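Local coordinates for protein flavodoxin (Bacillus cereus, PDB 6GAQ) that binds flavin mononucleotide and probably serves as a low-potential electron donor to a number of redox enzymes, at residues Ala16-Asn21 against Tyr64-Gly69; Gly89-Val94 against Gly120-Gln125; Gly98-Glu103 against Lys129-Pro134. All coordinates share one frame; numbering follows the deposited sequence.

Interaction 1: residues Ala16-Asn21 against Tyr64-Gly69; sequences ASMSGN and YTWGDG. With FMN (flavin mononucleotide), chain C.
Met18 spans two aromatic rings of segment 64-69 although no hydrogen bond joins the two segments directly. Its side chain runs out extended, with CG anti to the backbone N (chi1 171°), which carries the sulfur past Tyr64 toward Trp66. SD lies 4.5 Å from the centroid of the six-membered ring of Trp66 and 5.4 Å from the centroid of the Tyr64 ring, approaching each obliquely: two Met-aromatic contacts made by one atom. Nearer the backbone, Met18 CB packs 3.6 Å from Tyr64 CZ, while the Tyr64 hydroxyl bonds to Glu74. Further round the same ring, Tyr64 CD1 lies 3.1 Å from Ala16 O, which stands at the ring edge.

FMN adds a second link, bonded to both segments. Its phosphate oxygen O3P stands over one face of Tyr64 and is also gripped by two backbone N-H groups, Met18 N at 3.0 Å and Ser19 N at 2.9 Å, the latter nearly straight (165°). Ser17 OG donates to O2P, and Asn21 ND2 reaches the ribityl O4' at 2.9 Å. On the other segment, Thr65 O accepts from O2', and Gly69 N donates to the flavin O4 at 3.1 Å. Trp66 lays a face on the dimethylbenzene end of the isoalloxazine, near C8.

Gly20 is the N-cap of helix 21-35, whose first residue donates from Asn21 N to phosphate O1P, an atom placed less surely; the helix dipole would probably favour the phosphate charge. A phosphate-binding loop after the first strand, paired with an aromatic loop beside the flavin, is the FMN site of the flavodoxin fold.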
loop_
_atom_site.group_PDB
_atom_site.type_symbol
_atom_site.label_atom_id
_atom_site.label_comp_id
_atom_site.label_asym_id
_atom_site.label_seq_id
_atom_site.Cartn_x
_atom_site.Cartn_y
_atom_site.Cartn_z
ATOM N N ALA A 16 3.384 -5.218 3.692
ATOM C CA ALA A 16 4.580 -5.818 4.275
ATOM C C ALA A 16 4.842 -5.120 5.602
ATOM O O ALA A 16 5.127 -3.918 5.630
ATOM C CB ALA A 16 5.779 -5.686 3.340
ATOM N N SER A 17 4.740 -5.867 6.699
ATOM C CA SER A 17 4.938 -5.306 8.026
ATOM C C SER A 17 5.777 -6.257 8.863
ATOM O O SER A 17 5.560 -7.471 8.847
ATOM C CB SER A 17 3.601 -5.035 8.726
ATOM O OG SER A 17 3.809 -4.482 10.013
ATOM N N MET A 18 6.736 -5.693 9.593
ATOM C CA MET A 18 7.605 -6.453 10.483
ATOM C C MET A 18 7.335 -6.185 11.955
ATOM O O MET A 18 7.296 -7.127 12.750
ATOM C CB MET A 18 9.075 -6.145 10.172
ATOM C CG MET A 18 10.064 -6.720 11.175
ATOM S SD MET A 18 11.778 -6.444 10.692
ATOM C CE MET A 18 12.631 -6.849 12.215
ATOM N N SER A 19 7.136 -4.925 12.338
ATOM C CA SER A 19 6.875 -4.567 13.725
ATOM C C SER A 19 5.440 -4.115 13.968
ATOM O O SER A 19 5.115 -3.715 15.091
ATOM C CB SER A 19 7.849 -3.474 14.184
ATOM O OG SER A 19 7.669 -2.278 13.449
ATOM N N GLY A 20 4.577 -4.160 12.954
ATOM C CA GLY A 20 3.159 -3.926 13.131
ATOM C C GLY A 20 2.666 -2.545 12.750
ATOM O O GLY A 20 1.447 -2.336 12.713
ATOM N N ASN A 21 3.564 -1.598 12.466
ATOM C CA ASN A 21 3.126 -0.240 12.157
ATOM C C ASN A 21 2.381 -0.187 10.828
ATOM O O ASN A 21 1.282 0.373 10.746
ATOM C CB ASN A 21 4.323 0.711 12.143
ATOM C CG ASN A 21 5.106 0.682 13.440
ATOM O OD1 ASN A 21 4.536 0.511 14.519
ATOM N ND2 ASN A 21 6.420 0.849 13.343
ATOM N N TYR A 64 6.801 -0.954 4.802
ATOM C CA TYR A 64 7.745 -0.135 5.540
ATOM C C TYR A 64 9.053 -0.029 4.764
ATOM O O TYR A 64 9.312 -0.784 3.823
ATOM C CB TYR A 64 7.991 -0.713 6.935
ATOM C CG TYR A 64 8.676 -2.064 6.956
ATOM C CD1 TYR A 64 7.986 -3.224 6.623
ATOM C CD2 TYR A 64 10.008 -2.182 7.324
ATOM C CE1 TYR A 64 8.607 -4.459 6.647
ATOM C CE2 TYR A 64 10.636 -3.413 7.351
ATOM C CZ TYR A 64 9.932 -4.547 7.014
ATOM O OH TYR A 64 10.558 -5.772 7.041
ATOM N N THR A 65 9.878 0.934 5.159
ATOM C CA THR A 65 11.164 1.161 4.516
ATOM C C THR A 65 12.283 0.634 5.404
ATOM O O THR A 65 12.289 0.865 6.616
ATOM C CB THR A 65 11.380 2.649 4.228
ATOM O OG1 THR A 65 10.299 3.144 3.427
ATOM C CG2 THR A 65 12.682 2.858 3.477
ATOM N N TRP A 66 13.224 -0.084 4.795
ATOM C CA TRP A 66 14.350 -0.655 5.509
ATOM C C TRP A 66 15.618 0.146 5.202
ATOM O O TRP A 66 15.546 1.280 4.706
ATOM C CB TRP A 66 14.477 -2.138 5.151
ATOM C CG TRP A 66 15.092 -2.971 6.242
ATOM C CD1 TRP A 66 16.166 -3.805 6.123
ATOM C CD2 TRP A 66 14.672 -3.051 7.612
ATOM N NE1 TRP A 66 16.441 -4.399 7.332
ATOM C CE2 TRP A 66 15.539 -3.953 8.262
ATOM C CE3 TRP A 66 13.650 -2.448 8.353
ATOM C CZ2 TRP A 66 15.413 -4.266 9.615
ATOM C CZ3 TRP A 66 13.526 -2.763 9.695
ATOM C CH2 TRP A 66 14.404 -3.663 10.312
ATOM N N GLY A 67 16.775 -0.446 5.491
ATOM C CA GLY A 67 18.052 0.240 5.417
ATOM C C GLY A 67 18.354 0.961 4.118
ATOM O O GLY A 67 18.243 0.382 3.033
ATOM N N ASP A 68 18.736 2.236 4.232
ATOM C CA ASP A 68 19.165 3.055 3.095
ATOM C C ASP A 68 18.053 3.210 2.060
ATOM O O ASP A 68 18.291 3.153 0.852
ATOM C CB ASP A 68 20.431 2.486 2.453
ATOM C CG ASP A 68 21.641 2.591 3.360
ATOM O OD1 ASP A 68 21.950 3.713 3.814
ATOM O OD2 ASP A 68 22.279 1.550 3.624
ATOM N N GLY A 69 16.827 3.413 2.537
ATOM C CA GLY A 69 15.705 3.623 1.642
ATOM C C GLY A 69 15.373 2.448 0.754
ATOM O O GLY A 69 14.639 2.608 -0.223
HETATM N N1 FMN C . 12.414 4.386 7.714
HETATM C C2 FMN C . 12.485 5.182 6.589
HETATM O O2 FMN C . 11.568 5.959 6.330
HETATM N N3 FMN C . 13.580 5.109 5.753
HETATM C C4 FMN C . 14.613 4.238 6.037
HETATM O O4 FMN C . 15.588 4.173 5.291
HETATM C C4A FMN C . 14.545 3.435 7.169
HETATM N N5 FMN C . 15.574 2.564 7.457
HETATM C C5A FMN C . 15.507 1.768 8.580
HETATM C C6 FMN C . 16.547 0.891 8.866
HETATM C C7 FMN C . 16.488 0.085 9.996
HETATM C C7M FMN C . 17.613 -0.859 10.299
HETATM C C8 FMN C . 15.386 0.157 10.841
HETATM C C8M FMN C . 15.315 -0.710 12.063
HETATM C C9 FMN C . 14.345 1.034 10.554
HETATM C C9A FMN C . 14.402 1.841 9.424
HETATM N N10 FMN C . 13.364 2.706 9.131
HETATM C C10 FMN C . 13.440 3.510 8.009
HETATM C "C1'" FMN C . 12.175 2.807 10.046
HETATM C "C2'" FMN C . 11.039 1.839 9.736
HETATM O "O2'" FMN C . 10.581 2.025 8.417
HETATM C "C3'" FMN C . 9.911 2.113 10.728
HETATM O "O3'" FMN C . 10.279 1.623 11.999
HETATM C "C4'" FMN C . 8.567 1.517 10.317
HETATM O "O4'" FMN C . 7.543 2.173 11.032
HETATM C "C5'" FMN C . 8.467 0.018 10.587
HETATM O "O5'" FMN C . 7.206 -0.422 10.130
HETATM P P FMN C . 6.627 -1.882 10.493
HETATM O O1P FMN C . 6.129 -1.862 11.916
HETATM O O2P FMN C . 5.481 -2.212 9.568
HETATM O O3P FMN C . 7.715 -2.920 10.354
#

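Interaction 2: residues Gly89-Val94 against Gly120-Gln125; sequences GKKVAV and GAELVQ
Lys90 O and Glu122 N start a run of three backbone hydrogen bonds that tie segment 89-94 to segment 120-125. That first bond is 2.7 Å long. Val92 N then donates to Glu122 O at 2.9 Å. The third, from Val124 N to Val92 O, is the longest at 3.2 Å but nearly straight, with an N-H...O angle of 171°. Glu122 thus uses both its N-H and its carbonyl on either side of Lys91, the pattern of a parallel bridge, and the CA atoms of Lys91 and Glu122 are 4.7 Å apart; Val92 does the same around Leu123, which makes the next bridge.

These bonds join strand 91-98 to strand 122-131, the outermost strand on its side of the five-stranded parallel sheet. The two strands belong to a beta-alpha-beta crossover through helix 107-117, which ends in a Schellman motif with Gly120, at positive phi, as its C-prime residue.

Apolar packing lies on the face that carries Val92 and Leu123. Val92 CG1 meets the methyl of Ala121 at 3.6 Å, and its CG2 approaches Leu123 CD1 at 4.0 Å. With CG anti to the backbone N (chi1 -175°), Leu123 brings CD1 over the Val92 carbonyl and the Ala93 CA. Helix 107-117 meets this face, Leu116 touching Val92 and Glu113 touching Leu123.

Charge pairing belongs to the other face, where Lys91 and Glu122 lie alongside each other and point the same way. Lys91 bends at its last torsion to bring NZ within 3.6 Å of Glu122 OE2 in a salt bridge. The aliphatic part of Lys91 shares this neighbourhood, its CB packing 3.9 Å from Val124 CG1.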
loop_
_atom_site.group_PDB
_atom_site.type_symbol
_atom_site.label_atom_id
_atom_site.label_comp_id
_atom_site.label_asym_id
_atom_site.label_seq_id
_atom_site.Cartn_x
_atom_site.Cartn_y
_atom_site.Cartn_z
ATOM N N GLY A 89 -5.871 -0.620 -16.291
ATOM C CA GLY A 89 -7.233 -0.543 -15.811
ATOM C C GLY A 89 -7.392 -0.669 -14.312
ATOM O O GLY A 89 -8.490 -0.420 -13.799
ATOM N N LYS A 90 -6.337 -1.046 -13.594
ATOM C CA LYS A 90 -6.394 -1.198 -12.146
ATOM C C LYS A 90 -6.096 0.140 -11.481
ATOM O O LYS A 90 -5.042 0.739 -11.724
ATOM C CB LYS A 90 -5.403 -2.263 -11.678
ATOM C CG LYS A 90 -5.585 -3.617 -12.341
ATOM C CD LYS A 90 -7.020 -4.107 -12.215
ATOM C CE LYS A 90 -7.203 -5.465 -12.876
ATOM N NZ LYS A 90 -8.644 -5.805 -13.046
ATOM N N LYS A 91 -7.021 0.604 -10.646
ATOM C CA LYS A 91 -6.830 1.823 -9.868
ATOM C C LYS A 91 -6.109 1.466 -8.574
ATOM O O LYS A 91 -6.599 0.648 -7.790
ATOM C CB LYS A 91 -8.173 2.493 -9.581
ATOM C CG LYS A 91 -8.906 2.953 -10.831
ATOM C CD LYS A 91 -10.395 3.114 -10.575
ATOM C CE LYS A 91 -11.132 3.501 -11.847
ATOM N NZ LYS A 91 -11.272 4.977 -11.978
ATOM N N VAL A 92 -4.943 2.076 -8.350
ATOM C CA VAL A 92 -4.055 1.659 -7.275
ATOM C C VAL A 92 -3.650 2.850 -6.416
ATOM O O VAL A 92 -3.793 4.011 -6.802
ATOM C CB VAL A 92 -2.793 0.947 -7.810
ATOM C CG1 VAL A 92 -3.176 -0.253 -8.664
ATOM C CG2 VAL A 92 -1.932 1.922 -8.596
ATOM N N ALA A 93 -3.132 2.530 -5.231
ATOM C CA ALA A 93 -2.562 3.509 -4.318
ATOM C C ALA A 93 -1.527 2.803 -3.451
ATOM O O ALA A 93 -1.446 1.573 -3.426
ATOM C CB ALA A 93 -3.639 4.180 -3.458
ATOM N N VAL A 94 -0.724 3.598 -2.744
ATOM C CA VAL A 94 0.375 3.082 -1.935
ATOM C C VAL A 94 0.377 3.796 -0.589
ATOM O O VAL A 94 -0.022 4.959 -0.482
ATOM C CB VAL A 94 1.739 3.251 -2.654
ATOM C CG1 VAL A 94 2.878 2.680 -1.819
ATOM C CG2 VAL A 94 1.716 2.585 -4.023
ATOM N N GLY A 120 1.251 -0.150 -15.915
ATOM C CA GLY A 120 -0.020 0.241 -16.488
ATOM C C GLY A 120 -1.121 0.574 -15.504
ATOM O O GLY A 120 -2.230 0.908 -15.940
ATOM N N ALA A 121 -0.860 0.501 -14.204
ATOM C CA ALA A 121 -1.895 0.794 -13.224
ATOM C C ALA A 121 -2.185 2.291 -13.170
ATOM O O ALA A 121 -1.302 3.127 -13.377
ATOM C CB ALA A 121 -1.478 0.292 -11.842
ATOM N N GLU A 122 -3.445 2.625 -12.896
ATOM C CA GLU A 122 -3.864 4.017 -12.754
ATOM C C GLU A 122 -3.661 4.426 -11.301
ATOM O O GLU A 122 -4.464 4.086 -10.429
ATOM C CB GLU A 122 -5.313 4.205 -13.186
ATOM C CG GLU A 122 -5.805 5.642 -13.045
ATOM C CD GLU A 122 -7.302 5.782 -13.243
ATOM O OE1 GLU A 122 -7.793 6.930 -13.283
ATOM O OE2 GLU A 122 -7.988 4.746 -13.361
ATOM N N LEU A 123 -2.580 5.154 -11.039
ATOM C CA LEU A 123 -2.288 5.656 -9.700
ATOM C C LEU A 123 -3.190 6.853 -9.424
ATOM O O LEU A 123 -3.028 7.915 -10.034
ATOM C CB LEU A 123 -0.814 6.030 -9.587
ATOM C CG LEU A 123 -0.317 6.464 -8.210
ATOM C CD1 LEU A 123 -0.571 5.372 -7.185
ATOM C CD2 LEU A 123 1.158 6.813 -8.279
ATOM N N VAL A 124 -4.138 6.687 -8.501
ATOM C CA VAL A 124 -5.183 7.688 -8.314
ATOM C C VAL A 124 -4.805 8.802 -7.341
ATOM O O VAL A 124 -5.436 9.869 -7.368
ATOM C CB VAL A 124 -6.491 7.026 -7.845
ATOM C CG1 VAL A 124 -7.122 6.236 -8.983
ATOM C CG2 VAL A 124 -6.234 6.131 -6.644
ATOM N N GLN A 125 -3.804 8.595 -6.487
ATOM C CA GLN A 125 -3.436 9.619 -5.518
ATOM C C GLN A 125 -2.036 9.346 -4.991
ATOM O O GLN A 125 -1.522 8.228 -5.082
ATOM C CB GLN A 125 -4.442 9.685 -4.362
ATOM C CG GLN A 125 -4.634 8.372 -3.624
ATOM C CD GLN A 125 -5.891 8.363 -2.776
ATOM O OE1 GLN A 125 -6.977 8.693 -3.252
ATOM N NE2 GLN A 125 -5.748 7.986 -1.512
#

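Interaction 3: residues Gly98-Glu103 against Lys129-Pro134. With CA (calcium ion), chain E; FMN (flavin mononucleotide), chain C.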
loop_
_atom_site.group_PDB
_atom_site.type_symbol
_atom_site.label_atom_id
_atom_site.label_comp_id
_atom_site.label_asym_id
_atom_site.label_seq_id
_atom_site.Cartn_x
_atom_site.Cartn_y
_atom_site.Cartn_z
ATOM N N GLY A 98 7.373 4.904 7.951
ATOM C CA GLY A 98 8.801 5.109 8.043
ATOM C C GLY A 98 9.186 5.799 9.340
ATOM O O GLY A 98 8.489 5.711 10.353
ATOM N N ASP A 99 10.326 6.488 9.295
ATOM C CA ASP A 99 10.831 7.229 10.447
ATOM C C ASP A 99 11.641 8.396 9.913
ATOM O O ASP A 99 12.645 8.191 9.222
ATOM C CB ASP A 99 11.676 6.327 11.362
ATOM C CG ASP A 99 12.284 7.080 12.546
ATOM O OD1 ASP A 99 13.106 6.482 13.267
ATOM O OD2 ASP A 99 11.937 8.261 12.767
ATOM N N THR A 100 11.203 9.617 10.231
ATOM C CA THR A 100 11.845 10.824 9.727
ATOM C C THR A 100 13.276 10.987 10.216
ATOM O O THR A 100 13.958 11.917 9.772
ATOM C CB THR A 100 11.029 12.056 10.123
ATOM O OG1 THR A 100 10.815 12.057 11.542
ATOM C CG2 THR A 100 9.685 12.059 9.413
ATOM N N ALA A 101 13.747 10.119 11.114
ATOM C CA ALA A 101 15.148 10.141 11.509
ATOM C C ALA A 101 16.078 9.691 10.392
ATOM O O ALA A 101 17.300 9.771 10.557
ATOM C CB ALA A 101 15.360 9.261 12.741
ATOM N N TYR A 102 15.537 9.222 9.271
ATOM C CA TYR A 102 16.320 8.775 8.131
ATOM C C TYR A 102 16.194 9.770 6.985
ATOM O O TYR A 102 15.198 10.489 6.871
ATOM C CB TYR A 102 15.867 7.388 7.665
ATOM C CG TYR A 102 16.055 6.306 8.703
ATOM C CD1 TYR A 102 17.245 5.596 8.783
ATOM C CD2 TYR A 102 15.045 5.998 9.605
ATOM C CE1 TYR A 102 17.423 4.607 9.731
ATOM C CE2 TYR A 102 15.213 5.012 10.555
ATOM C CZ TYR A 102 16.404 4.320 10.614
ATOM O OH TYR A 102 16.574 3.337 11.561
ATOM N N GLU A 103 17.223 9.804 6.137
ATOM C CA GLU A 103 17.200 10.681 4.968
ATOM C C GLU A 103 16.058 10.315 4.030
ATOM O O GLU A 103 15.295 11.183 3.588
ATOM C CB GLU A 103 18.539 10.605 4.234
ATOM C CG GLU A 103 18.819 11.778 3.311
ATOM C CD GLU A 103 19.745 11.407 2.169
ATOM O OE1 GLU A 103 19.512 11.872 1.033
ATOM O OE2 GLU A 103 20.702 10.643 2.409
ATOM N N LYS A 129 2.105 8.562 3.825
ATOM C CA LYS A 129 3.363 8.422 4.551
ATOM C C LYS A 129 3.098 8.662 6.031
ATOM O O LYS A 129 2.809 9.791 6.442
ATOM C CB LYS A 129 4.412 9.389 4.006
ATOM C CG LYS A 129 4.416 9.466 2.489
ATOM C CD LYS A 129 5.612 10.231 1.969
ATOM C CE LYS A 129 5.180 11.274 0.954
ATOM N NZ LYS A 129 4.133 10.771 0.021
ATOM N N ILE A 130 3.187 7.599 6.826
ATOM C CA ILE A 130 2.981 7.655 8.269
ATOM C C ILE A 130 4.328 7.419 8.941
ATOM O O ILE A 130 5.138 6.627 8.446
ATOM C CB ILE A 130 1.938 6.609 8.721
ATOM C CG1 ILE A 130 0.549 6.963 8.183
ATOM C CG2 ILE A 130 1.914 6.460 10.245
ATOM C CD1 ILE A 130 -0.160 8.070 8.953
ATOM N N GLU A 131 4.578 8.113 10.051
ATOM C CA GLU A 131 5.812 7.911 10.799
ATOM C C GLU A 131 5.550 6.946 11.943
ATOM O O GLU A 131 4.719 7.219 12.823
ATOM C CB GLU A 131 6.378 9.236 11.310
ATOM C CG GLU A 131 7.401 9.085 12.438
ATOM C CD GLU A 131 8.307 10.299 12.582
ATOM O OE1 GLU A 131 9.491 10.122 12.941
ATOM O OE2 GLU A 131 7.845 11.430 12.337
ATOM N N LEU A 132 6.250 5.811 11.917
ATOM C CA LEU A 132 6.164 4.782 12.962
ATOM C C LEU A 132 4.723 4.275 12.986
ATOM O O LEU A 132 4.147 4.063 11.907
ATOM C CB LEU A 132 6.688 5.356 14.280
ATOM C CG LEU A 132 8.185 5.664 14.331
ATOM C CD1 LEU A 132 8.590 6.128 15.724
ATOM C CD2 LEU A 132 8.972 4.437 13.912
ATOM N N ALA A 133 4.108 4.073 14.161
ATOM C CA ALA A 133 2.747 3.576 14.274
ATOM C C ALA A 133 1.743 4.720 14.183
ATOM O O ALA A 133 2.026 5.840 14.618
ATOM C CB ALA A 133 2.556 2.837 15.596
ATOM N N PRO A 134 0.561 4.467 13.613
ATOM C CA PRO A 134 -0.502 5.487 13.593
ATOM C C PRO A 134 -1.230 5.578 14.931
ATOM O O PRO A 134 -2.425 5.288 15.046
ATOM C CB PRO A 134 -1.407 4.989 12.458
ATOM C CG PRO A 134 -1.276 3.507 12.522
ATOM C CD PRO A 134 0.153 3.229 12.923
HETATM CA CA CA E . 2.939 8.087 14.307
HETATM N N1 FMN C . 12.414 4.386 7.714
HETATM C C2 FMN C . 12.485 5.182 6.589
HETATM O O2 FMN C . 11.568 5.959 6.330
HETATM N N3 FMN C . 13.580 5.109 5.753
HETATM C C4 FMN C . 14.613 4.238 6.037
HETATM O O4 FMN C . 15.588 4.173 5.291
HETATM C C4A FMN C . 14.545 3.435 7.169
HETATM N N5 FMN C . 15.574 2.564 7.457
HETATM C C5A FMN C . 15.507 1.768 8.580
HETATM C C6 FMN C . 16.547 0.891 8.866
HETATM C C7 FMN C . 16.488 0.085 9.996
HETATM C C7M FMN C . 17.613 -0.859 10.299
HETATM C C8 FMN C . 15.386 0.157 10.841
HETATM C C8M FMN C . 15.315 -0.710 12.063
HETATM C C9 FMN C . 14.345 1.034 10.554
HETATM C C9A FMN C . 14.402 1.841 9.424
HETATM N N10 FMN C . 13.364 2.706 9.131
HETATM C C10 FMN C . 13.440 3.510 8.009
HETATM C "C1'" FMN C . 12.175 2.807 10.046
HETATM C "C2'" FMN C . 11.039 1.839 9.736
HETATM O "O2'" FMN C . 10.581 2.025 8.417
HETATM C "C3'" FMN C . 9.911 2.113 10.728
HETATM O "O3'" FMN C . 10.279 1.623 11.999
HETATM C "C4'" FMN C . 8.567 1.517 10.317
HETATM O "O4'" FMN C . 7.543 2.173 11.032
HETATM C "C5'" FMN C . 8.467 0.018 10.587
HETATM O "O5'" FMN C . 7.206 -0.422 10.130
HETATM P P FMN C . 6.627 -1.882 10.493
HETATM O O1P FMN C . 6.129 -1.862 11.916
HETATM O O2P FMN C . 5.481 -2.212 9.568
HETATM O O3P FMN C . 7.715 -2.920 10.354
HETATM O O HOH W 1 4.480 7.507 16.143
#
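Thr100 and Glu131 cross at about a right angle, so that both donors of the threonine converge on one carboxylate oxygen. Thr100 OG1 donates to Glu131 OE1 at 2.7 Å from the syn side, and Thr100 N reaches the same oxygen at 3.2 Å from above the carboxylate plane; both come from one face. Glu131 spans the gap with an extended chain, CG anti to its backbone N (chi1 162°). The Asp99 carboxylate is turned 43° against that of Glu131. Asp99 OD2 lies 3.1 Å from Glu131 OE1 without bonding to it, a proximity that may raise the pKa of one of the acids; OD2 instead accepts from Ala101 N, forming an Asx turn within the type I turn 99-102.

Next to these groups, the parallel strands 91-98 and 122-131 come to their ends: Gly98 N bonds to Ile130 O, and Leu132 N to Gly98 O. As in flavodoxins generally, FMN lies at the carboxy-terminal edge of the sheet. Here the isoalloxazine lies over one face of the Tyr102 ring, FMN C4A 3.5 Å above its centre, while Asp99 N donates to O2. Away from the flavin, the carbonyls of Glu131 and Ala133 bind calcium, each at 2.5 Å, joined by water and Asp139.

Interactions 1 and 3 share the carboxy-terminal end of the parallel sheet, their centres 10 Å apart, and both touch FMN. They also meet directly: Asn21 OD1 packs 3.2 Å from Ala133 CB, so the phosphate loop abuts the calcium-binding turn. Interaction 2 lies on the opposite side of the chain's centre, about 22 Å from interaction 1 and 23 Å from interaction 3, centre to centre. It nevertheless uses the same neighbouring strands, 91-98 and 122-131, whose far ends form interaction 3. Along the chain, interaction 1 closes first, whereas the segments of interactions 2 and 3 alternate. One strand pair thus runs from a site-free end to the cofactor end.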